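Local coordinates for protein lovastatin nonaketide synthase mokA (Monascus pilosus, PDB 6AD3) that builds the nonaketide backbone of lovastatin (monacolin K) in Monascus as an iterative polyketide synthase, represented here by its condensation domain, at residues His292-Asn297 / Gln487-Glu492; Asn297-His302 / Pro420-Glu425. The protein carries 1 engineered substitution. All coordinates share one frame; numbering follows the deposited sequence.

Interaction 1: residues His292-Asn297 / Gln487-Glu492; sequences HARQPN and QSSVYE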
loop_
_atom_site.group_PDB
_atom_site.type_symbol
_atom_site.label_atom_id
_atom_site.label_comp_id
_atom_site.label_asym_id
_atom_site.label_seq_id
_atom_site.Cartn_x
_atom_site.Cartn_y
_atom_site.Cartn_z
ATOM N N HIS A 292 20.828 16.787 10.853
ATOM C CA HIS A 292 21.404 17.159 9.561
ATOM C C HIS A 292 20.321 17.289 8.520
ATOM O O HIS A 292 19.201 16.779 8.701
ATOM C CB HIS A 292 22.440 16.144 9.106
ATOM C CG HIS A 292 22.131 14.749 9.526
ATOM N ND1 HIS A 292 22.907 14.059 10.433
ATOM C CD2 HIS A 292 21.072 13.952 9.247
ATOM C CE1 HIS A 292 22.369 12.872 10.650
ATOM N NE2 HIS A 292 21.250 12.786 9.951
ATOM N N ALA A 293 20.671 17.946 7.417
ATOM C CA ALA A 293 19.724 18.251 6.377
ATOM C C ALA A 293 19.213 16.924 5.846
ATOM O O ALA A 293 19.944 15.947 5.825
ATOM C CB ALA A 293 20.402 19.042 5.269
ATOM N N ARG A 294 17.963 16.911 5.411
ATOM C CA ARG A 294 17.418 15.807 4.665
ATOM C C ARG A 294 18.153 15.663 3.332
ATOM O O ARG A 294 18.325 16.639 2.621
ATOM C CB ARG A 294 15.905 16.040 4.431
ATOM C CG ARG A 294 15.117 16.254 5.726
ATOM C CD ARG A 294 13.643 16.591 5.460
ATOM N NE ARG A 294 12.967 15.540 4.719
ATOM C CZ ARG A 294 12.158 14.645 5.258
ATOM N NH1 ARG A 294 11.923 14.645 6.540
ATOM N NH2 ARG A 294 11.633 13.706 4.514
ATOM N N GLN A 295 18.706 14.482 3.081
ATOM C CA GLN A 295 19.591 14.260 1.940
ATOM C C GLN A 295 18.824 13.621 0.767
ATOM O O GLN A 295 18.489 12.455 0.855
ATOM C CB GLN A 295 20.735 13.314 2.373
ATOM C CG GLN A 295 22.104 13.689 1.858
ATOM C CD GLN A 295 22.524 15.079 2.283
ATOM O OE1 GLN A 295 22.315 15.485 3.429
ATOM N NE2 GLN A 295 23.057 15.841 1.340
ATOM N N PRO A 296 18.664 14.350 -0.371
ATOM C CA PRO A 296 17.867 13.850 -1.499
ATOM C C PRO A 296 18.310 12.465 -1.937
ATOM O O PRO A 296 19.503 12.182 -2.008
ATOM C CB PRO A 296 18.098 14.898 -2.582
ATOM C CG PRO A 296 18.344 16.158 -1.811
ATOM C CD PRO A 296 19.146 15.719 -0.621
ATOM N N ASN A 297 17.361 11.542 -1.961
ATOM C CA ASN A 297 17.654 10.137 -2.218
ATOM C C ASN A 297 16.560 9.436 -3.048
ATOM O O ASN A 297 16.467 8.229 -3.012
ATOM C CB ASN A 297 17.792 9.376 -0.881
ATOM C CG ASN A 297 19.237 9.186 -0.442
ATOM O OD1 ASN A 297 19.835 10.068 0.193
ATOM N ND2 ASN A 297 19.768 7.988 -0.675
ATOM N N GLN A 487 12.755 6.738 5.604
ATOM C CA GLN A 487 13.432 7.430 4.517
ATOM C C GLN A 487 14.946 7.470 4.802
ATOM O O GLN A 487 15.362 7.944 5.869
ATOM C CB GLN A 487 12.918 8.870 4.390
ATOM C CG GLN A 487 11.514 9.008 3.867
ATOM C CD GLN A 487 11.367 8.608 2.399
ATOM O OE1 GLN A 487 10.384 7.930 2.017
ATOM N NE2 GLN A 487 12.317 9.027 1.574
ATOM N N SER A 488 15.749 7.041 3.832
ATOM C CA SER A 488 17.229 7.103 3.940
ATOM C C SER A 488 17.690 8.567 3.964
ATOM O O SER A 488 18.761 8.875 4.472
ATOM C CB SER A 488 17.869 6.343 2.766
ATOM O OG SER A 488 17.605 7.014 1.547
ATOM N N SER A 489 16.838 9.477 3.519
ATOM C CA SER A 489 17.179 10.907 3.520
ATOM C C SER A 489 17.283 11.461 4.919
ATOM O O SER A 489 17.898 12.494 5.139
ATOM C CB SER A 489 16.141 11.698 2.708
ATOM O OG SER A 489 14.853 11.590 3.281
ATOM N N VAL A 490 16.689 10.761 5.871
ATOM C CA VAL A 490 16.599 11.231 7.245
ATOM C C VAL A 490 17.260 10.242 8.200
ATOM O O VAL A 490 17.709 10.644 9.272
ATOM C CB VAL A 490 15.116 11.377 7.681
ATOM C CG1 VAL A 490 15.027 11.855 9.121
ATOM C CG2 VAL A 490 14.398 12.347 6.767
ATOM N N TYR A 491 17.103 8.939 7.902
ATOM C CA TYR A 491 17.406 7.867 8.860
ATOM C C TYR A 491 18.492 6.953 8.377
ATOM O O TYR A 491 18.790 6.886 7.169
ATOM C CB TYR A 491 16.136 7.036 9.194
ATOM C CG TYR A 491 15.080 7.847 9.908
ATOM C CD1 TYR A 491 15.269 8.237 11.213
ATOM C CD2 TYR A 491 14.000 8.373 9.228
ATOM C CE1 TYR A 491 14.341 8.983 11.878
ATOM C CE2 TYR A 491 13.053 9.139 9.885
ATOM C CZ TYR A 491 13.265 9.485 11.201
ATOM O OH TYR A 491 12.353 10.256 11.877
ATOM N N GLU A 492 19.097 6.246 9.330
ATOM C CA GLU A 492 20.208 5.348 9.047
ATOM C C GLU A 492 19.733 3.915 8.844
ATOM O O GLU A 492 18.656 3.526 9.305
ATOM C CB GLU A 492 21.229 5.367 10.219
ATOM C CG GLU A 492 21.744 6.742 10.579
ATOM C CD GLU A 492 22.040 7.577 9.349
ATOM O OE1 GLU A 492 21.529 8.716 9.250
ATOM O OE2 GLU A 492 22.661 7.040 8.416
#
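Gln295 and Ser489 join the two loops through a single direct backbone hydrogen bond, Gln295 N to Ser489 O, 3.0 Å long and nearly straight at 167°. The N-H meets a lone pair of the carbonyl, in its plane. The same oxygen also receives a CA-H contact from Arg294, at 3.4 Å from CA, while Ser489 CA returns one to Gln295 O at 3.3 Å, so the backbones interlock at this point.

Beside this seam the Arg294 chain bends at chi3 (59°) and brings one face of its guanidinium against Val490. The methyl CG2 sits over that face, 3.4 Å from NH1 and displaced from the centre of the group toward that nitrogen. The guanidinium nitrogens have partners elsewhere: NE bonds to Ala427 O and NH2 forms a salt bridge with Asp467, which probably hold the plane that Val490 packs on.

In fold terms, an irregular loop leading into edge strand 301-307 is laid against the turn between strand 481-487 and the C-terminal helix 495-512. That turn is tightened by Gln487 O, which accepts from both Val490 N (3.1 Å) and Tyr491 N (2.9 Å). Farther out, Ser488 OG bonds to Lys300 O, and Tyr491 OH reaches Met280 N, tying the turn to the preceding part of the long loop.

Interaction 2: residues Asn297-His302 / Pro420-Glu425; sequences NSWKQH and PGATAE
Asn297 to Lys300 form a type I' beta turn, closed by Lys300 N to Asn297 O at 3.0 Å, and the turn presents Ser298 N to Thr423 O of loop 420-425 at 2.9 Å. This cross-bond is bent, 143° at the hydrogen, and the donor stands well above the carbonyl plane, 49° out of it. Ser298 OG lies over the same peptide, 3.2 Å from Thr423 C.

Trp299 gives more surface to the contact than any other residue. With its CG anti to the carbonyl carbon (chi1 -64°), the indole lies along Pro420-Ala422 and lays one face on Ala422. The Ala422 methyl sits over the ring system in a CH-pi contact, CB 3.5 Å from the centroid of the six-membered ring, its bond from CA running across the face. Farther along, the rim of the benzo ring meets Pro420: CZ2 lies 3.8 Å from the proline CB, and the proline O approaches the ring edge near CH2.

The two central residues of the turn, Ser298 and Trp299, both have positive phi, as type I' requires, and both touch the loop between helix 408-414 and strand 435-440. The turn comes just ahead of edge strand 301-307 of the six-stranded sheet, which belongs to one of the two lobes of the chloramphenicol acetyltransferase-like fold of condensation domains. Helix 80-91 adjoins the same packing, with Leu88 touching both Trp299 and Pro420.

The indole N-H is satisfied by a water lying in the ring plane, which accepts from Trp299 NE1 at 2.8 Å and donates to Gly421 O, a bridge that, with the packing on Ala422, probably restrains the rotation of the ring. The loop is braced by an ST turn, in which Thr423 OG1 accepts from Glu425 N and also bonds with Thr426 N, and by Asp93, which accepts from Ala424 N.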
loop_
_atom_site.group_PDB
_atom_site.type_symbol
_atom_site.label_atom_id
_atom_site.label_comp_id
_atom_site.label_asym_id
_atom_site.label_seq_id
_atom_site.Cartn_x
_atom_site.Cartn_y
_atom_site.Cartn_z
ATOM N N ASN A 297 17.361 11.542 -1.961
ATOM C CA ASN A 297 17.654 10.137 -2.218
ATOM C C ASN A 297 16.560 9.436 -3.048
ATOM O O ASN A 297 16.467 8.229 -3.012
ATOM C CB ASN A 297 17.792 9.376 -0.881
ATOM C CG ASN A 297 19.237 9.186 -0.442
ATOM O OD1 ASN A 297 19.835 10.068 0.193
ATOM N ND2 ASN A 297 19.768 7.988 -0.675
ATOM N N SER A 298 15.774 10.191 -3.817
ATOM C CA SER A 298 14.699 9.607 -4.624
ATOM C C SER A 298 13.839 8.645 -3.771
ATOM O O SER A 298 13.307 7.672 -4.286
ATOM C CB SER A 298 15.258 8.918 -5.864
ATOM O OG SER A 298 15.842 9.901 -6.710
ATOM N N TRP A 299 13.580 9.068 -2.531
ATOM C CA TRP A 299 12.660 8.374 -1.612
ATOM C C TRP A 299 13.112 6.945 -1.363
ATOM O O TRP A 299 12.329 6.125 -0.866
ATOM C CB TRP A 299 11.245 8.357 -2.174
ATOM C CG TRP A 299 10.616 9.657 -2.318
ATOM C CD1 TRP A 299 11.042 10.853 -1.806
ATOM C CD2 TRP A 299 9.405 9.923 -3.003
ATOM N NE1 TRP A 299 10.233 11.866 -2.256
ATOM C CE2 TRP A 299 9.225 11.306 -3.012
ATOM C CE3 TRP A 299 8.464 9.107 -3.665
ATOM C CZ2 TRP A 299 8.123 11.902 -3.603
ATOM C CZ3 TRP A 299 7.391 9.691 -4.263
ATOM C CH2 TRP A 299 7.235 11.084 -4.251
ATOM N N LYS A 300 14.419 6.706 -1.430
ATOM C CA LYS A 300 14.936 5.419 -1.030
ATOM C C LYS A 300 14.665 5.164 0.444
ATOM O O LYS A 300 14.775 6.090 1.260
ATOM C CB LYS A 300 16.454 5.328 -1.292
ATOM C CG LYS A 300 17.028 3.988 -0.869
ATOM C CD LYS A 300 18.471 3.840 -1.291
ATOM C CE LYS A 300 19.402 4.601 -0.363
ATOM N NZ LYS A 300 20.347 3.698 0.359
ATOM N N GLN A 301 14.245 3.936 0.774
ATOM C CA GLN A 301 13.883 3.567 2.147
ATOM C C GLN A 301 14.740 2.438 2.683
ATOM O O GLN A 301 15.213 1.575 1.916
ATOM C CB GLN A 301 12.385 3.164 2.261
ATOM C CG GLN A 301 11.426 4.317 1.968
ATOM C CD GLN A 301 9.996 3.876 1.644
ATOM O OE1 GLN A 301 9.025 4.181 2.407
ATOM N NE2 GLN A 301 9.871 3.048 0.636
ATOM N N HIS A 302 15.106 2.555 3.953
ATOM C CA HIS A 302 15.659 1.423 4.700
ATOM C C HIS A 302 14.513 0.700 5.380
ATOM O O HIS A 302 13.555 1.336 5.787
ATOM C CB HIS A 302 16.637 1.895 5.757
ATOM C CG HIS A 302 17.744 2.756 5.226
ATOM N ND1 HIS A 302 18.585 2.340 4.218
ATOM C CD2 HIS A 302 18.242 3.930 5.672
ATOM C CE1 HIS A 302 19.521 3.248 4.027
ATOM N NE2 HIS A 302 19.328 4.234 4.889
ATOM N N PRO A 420 4.874 16.054 -4.508
ATOM C CA PRO A 420 6.265 15.866 -4.105
ATOM C C PRO A 420 7.078 15.126 -5.166
ATOM O O PRO A 420 6.530 14.274 -5.903
ATOM C CB PRO A 420 6.155 15.019 -2.839
ATOM C CG PRO A 420 4.888 14.226 -3.031
ATOM C CD PRO A 420 3.959 15.119 -3.835
ATOM N N GLY A 421 8.379 15.410 -5.213
ATOM C CA GLY A 421 9.248 14.860 -6.258
ATOM C C GLY A 421 10.277 13.924 -5.713
ATOM O O GLY A 421 10.950 14.239 -4.704
ATOM N N ALA A 422 10.338 12.718 -6.290
ATOM C CA ALA A 422 11.351 11.761 -5.905
ATOM C C ALA A 422 12.586 11.972 -6.773
ATOM O O ALA A 422 12.672 11.448 -7.883
ATOM C CB ALA A 422 10.831 10.341 -6.051
ATOM N N THR A 423 13.502 12.800 -6.305
ATOM C CA THR A 423 14.653 13.189 -7.134
ATOM C C THR A 423 15.986 13.115 -6.344
ATOM O O THR A 423 16.019 12.827 -5.116
ATOM C CB THR A 423 14.486 14.627 -7.668
ATOM O OG1 THR A 423 14.573 15.541 -6.578
ATOM C CG2 THR A 423 13.146 14.813 -8.362
ATOM N N ALA A 424 17.071 13.458 -7.025
ATOM C CA ALA A 424 18.361 13.613 -6.368
ATOM C C ALA A 424 18.646 15.060 -5.904
ATOM O O ALA A 424 19.731 15.322 -5.366
ATOM C CB ALA A 424 19.477 13.126 -7.293
ATOM N N GLU A 425 17.717 15.994 -6.139
ATOM C CA GLU A 425 17.930 17.410 -5.751
ATOM C C GLU A 425 17.004 17.948 -4.641
ATOM O O GLU A 425 17.268 19.004 -4.075
ATOM C CB GLU A 425 17.844 18.347 -6.974
ATOM C CG GLU A 425 16.910 17.885 -8.082
ATOM C CD GLU A 425 17.620 17.026 -9.112
ATOM O OE1 GLU A 425 16.988 16.083 -9.640
ATOM O OE2 GLU A 425 18.829 17.269 -9.355
HETATM O O HOH W 1 10.382 14.647 -1.658
#

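Overall arrangement
The two contacts lie about 9 Å apart, centre to centre, on one flank of the condensation domain, and share Asn297, where the first loop passes from one partner to the other. Along the chain the order is 292-297, 297-302, 420-425 and 487-492, so interaction 2 falls within the longer span bridged by interaction 1. Both adjoin the edge of the six-stranded mixed sheet, where strands 301-307 and 481-487 run antiparallel. Lys300 O, paired with Ser488 N at 2.9 Å, links them directly. The approach to edge strand 301-307 is thereby held against the loop before strand 435-440 and the turn before helix 495-512, with helix 80-91 packing beside Trp299.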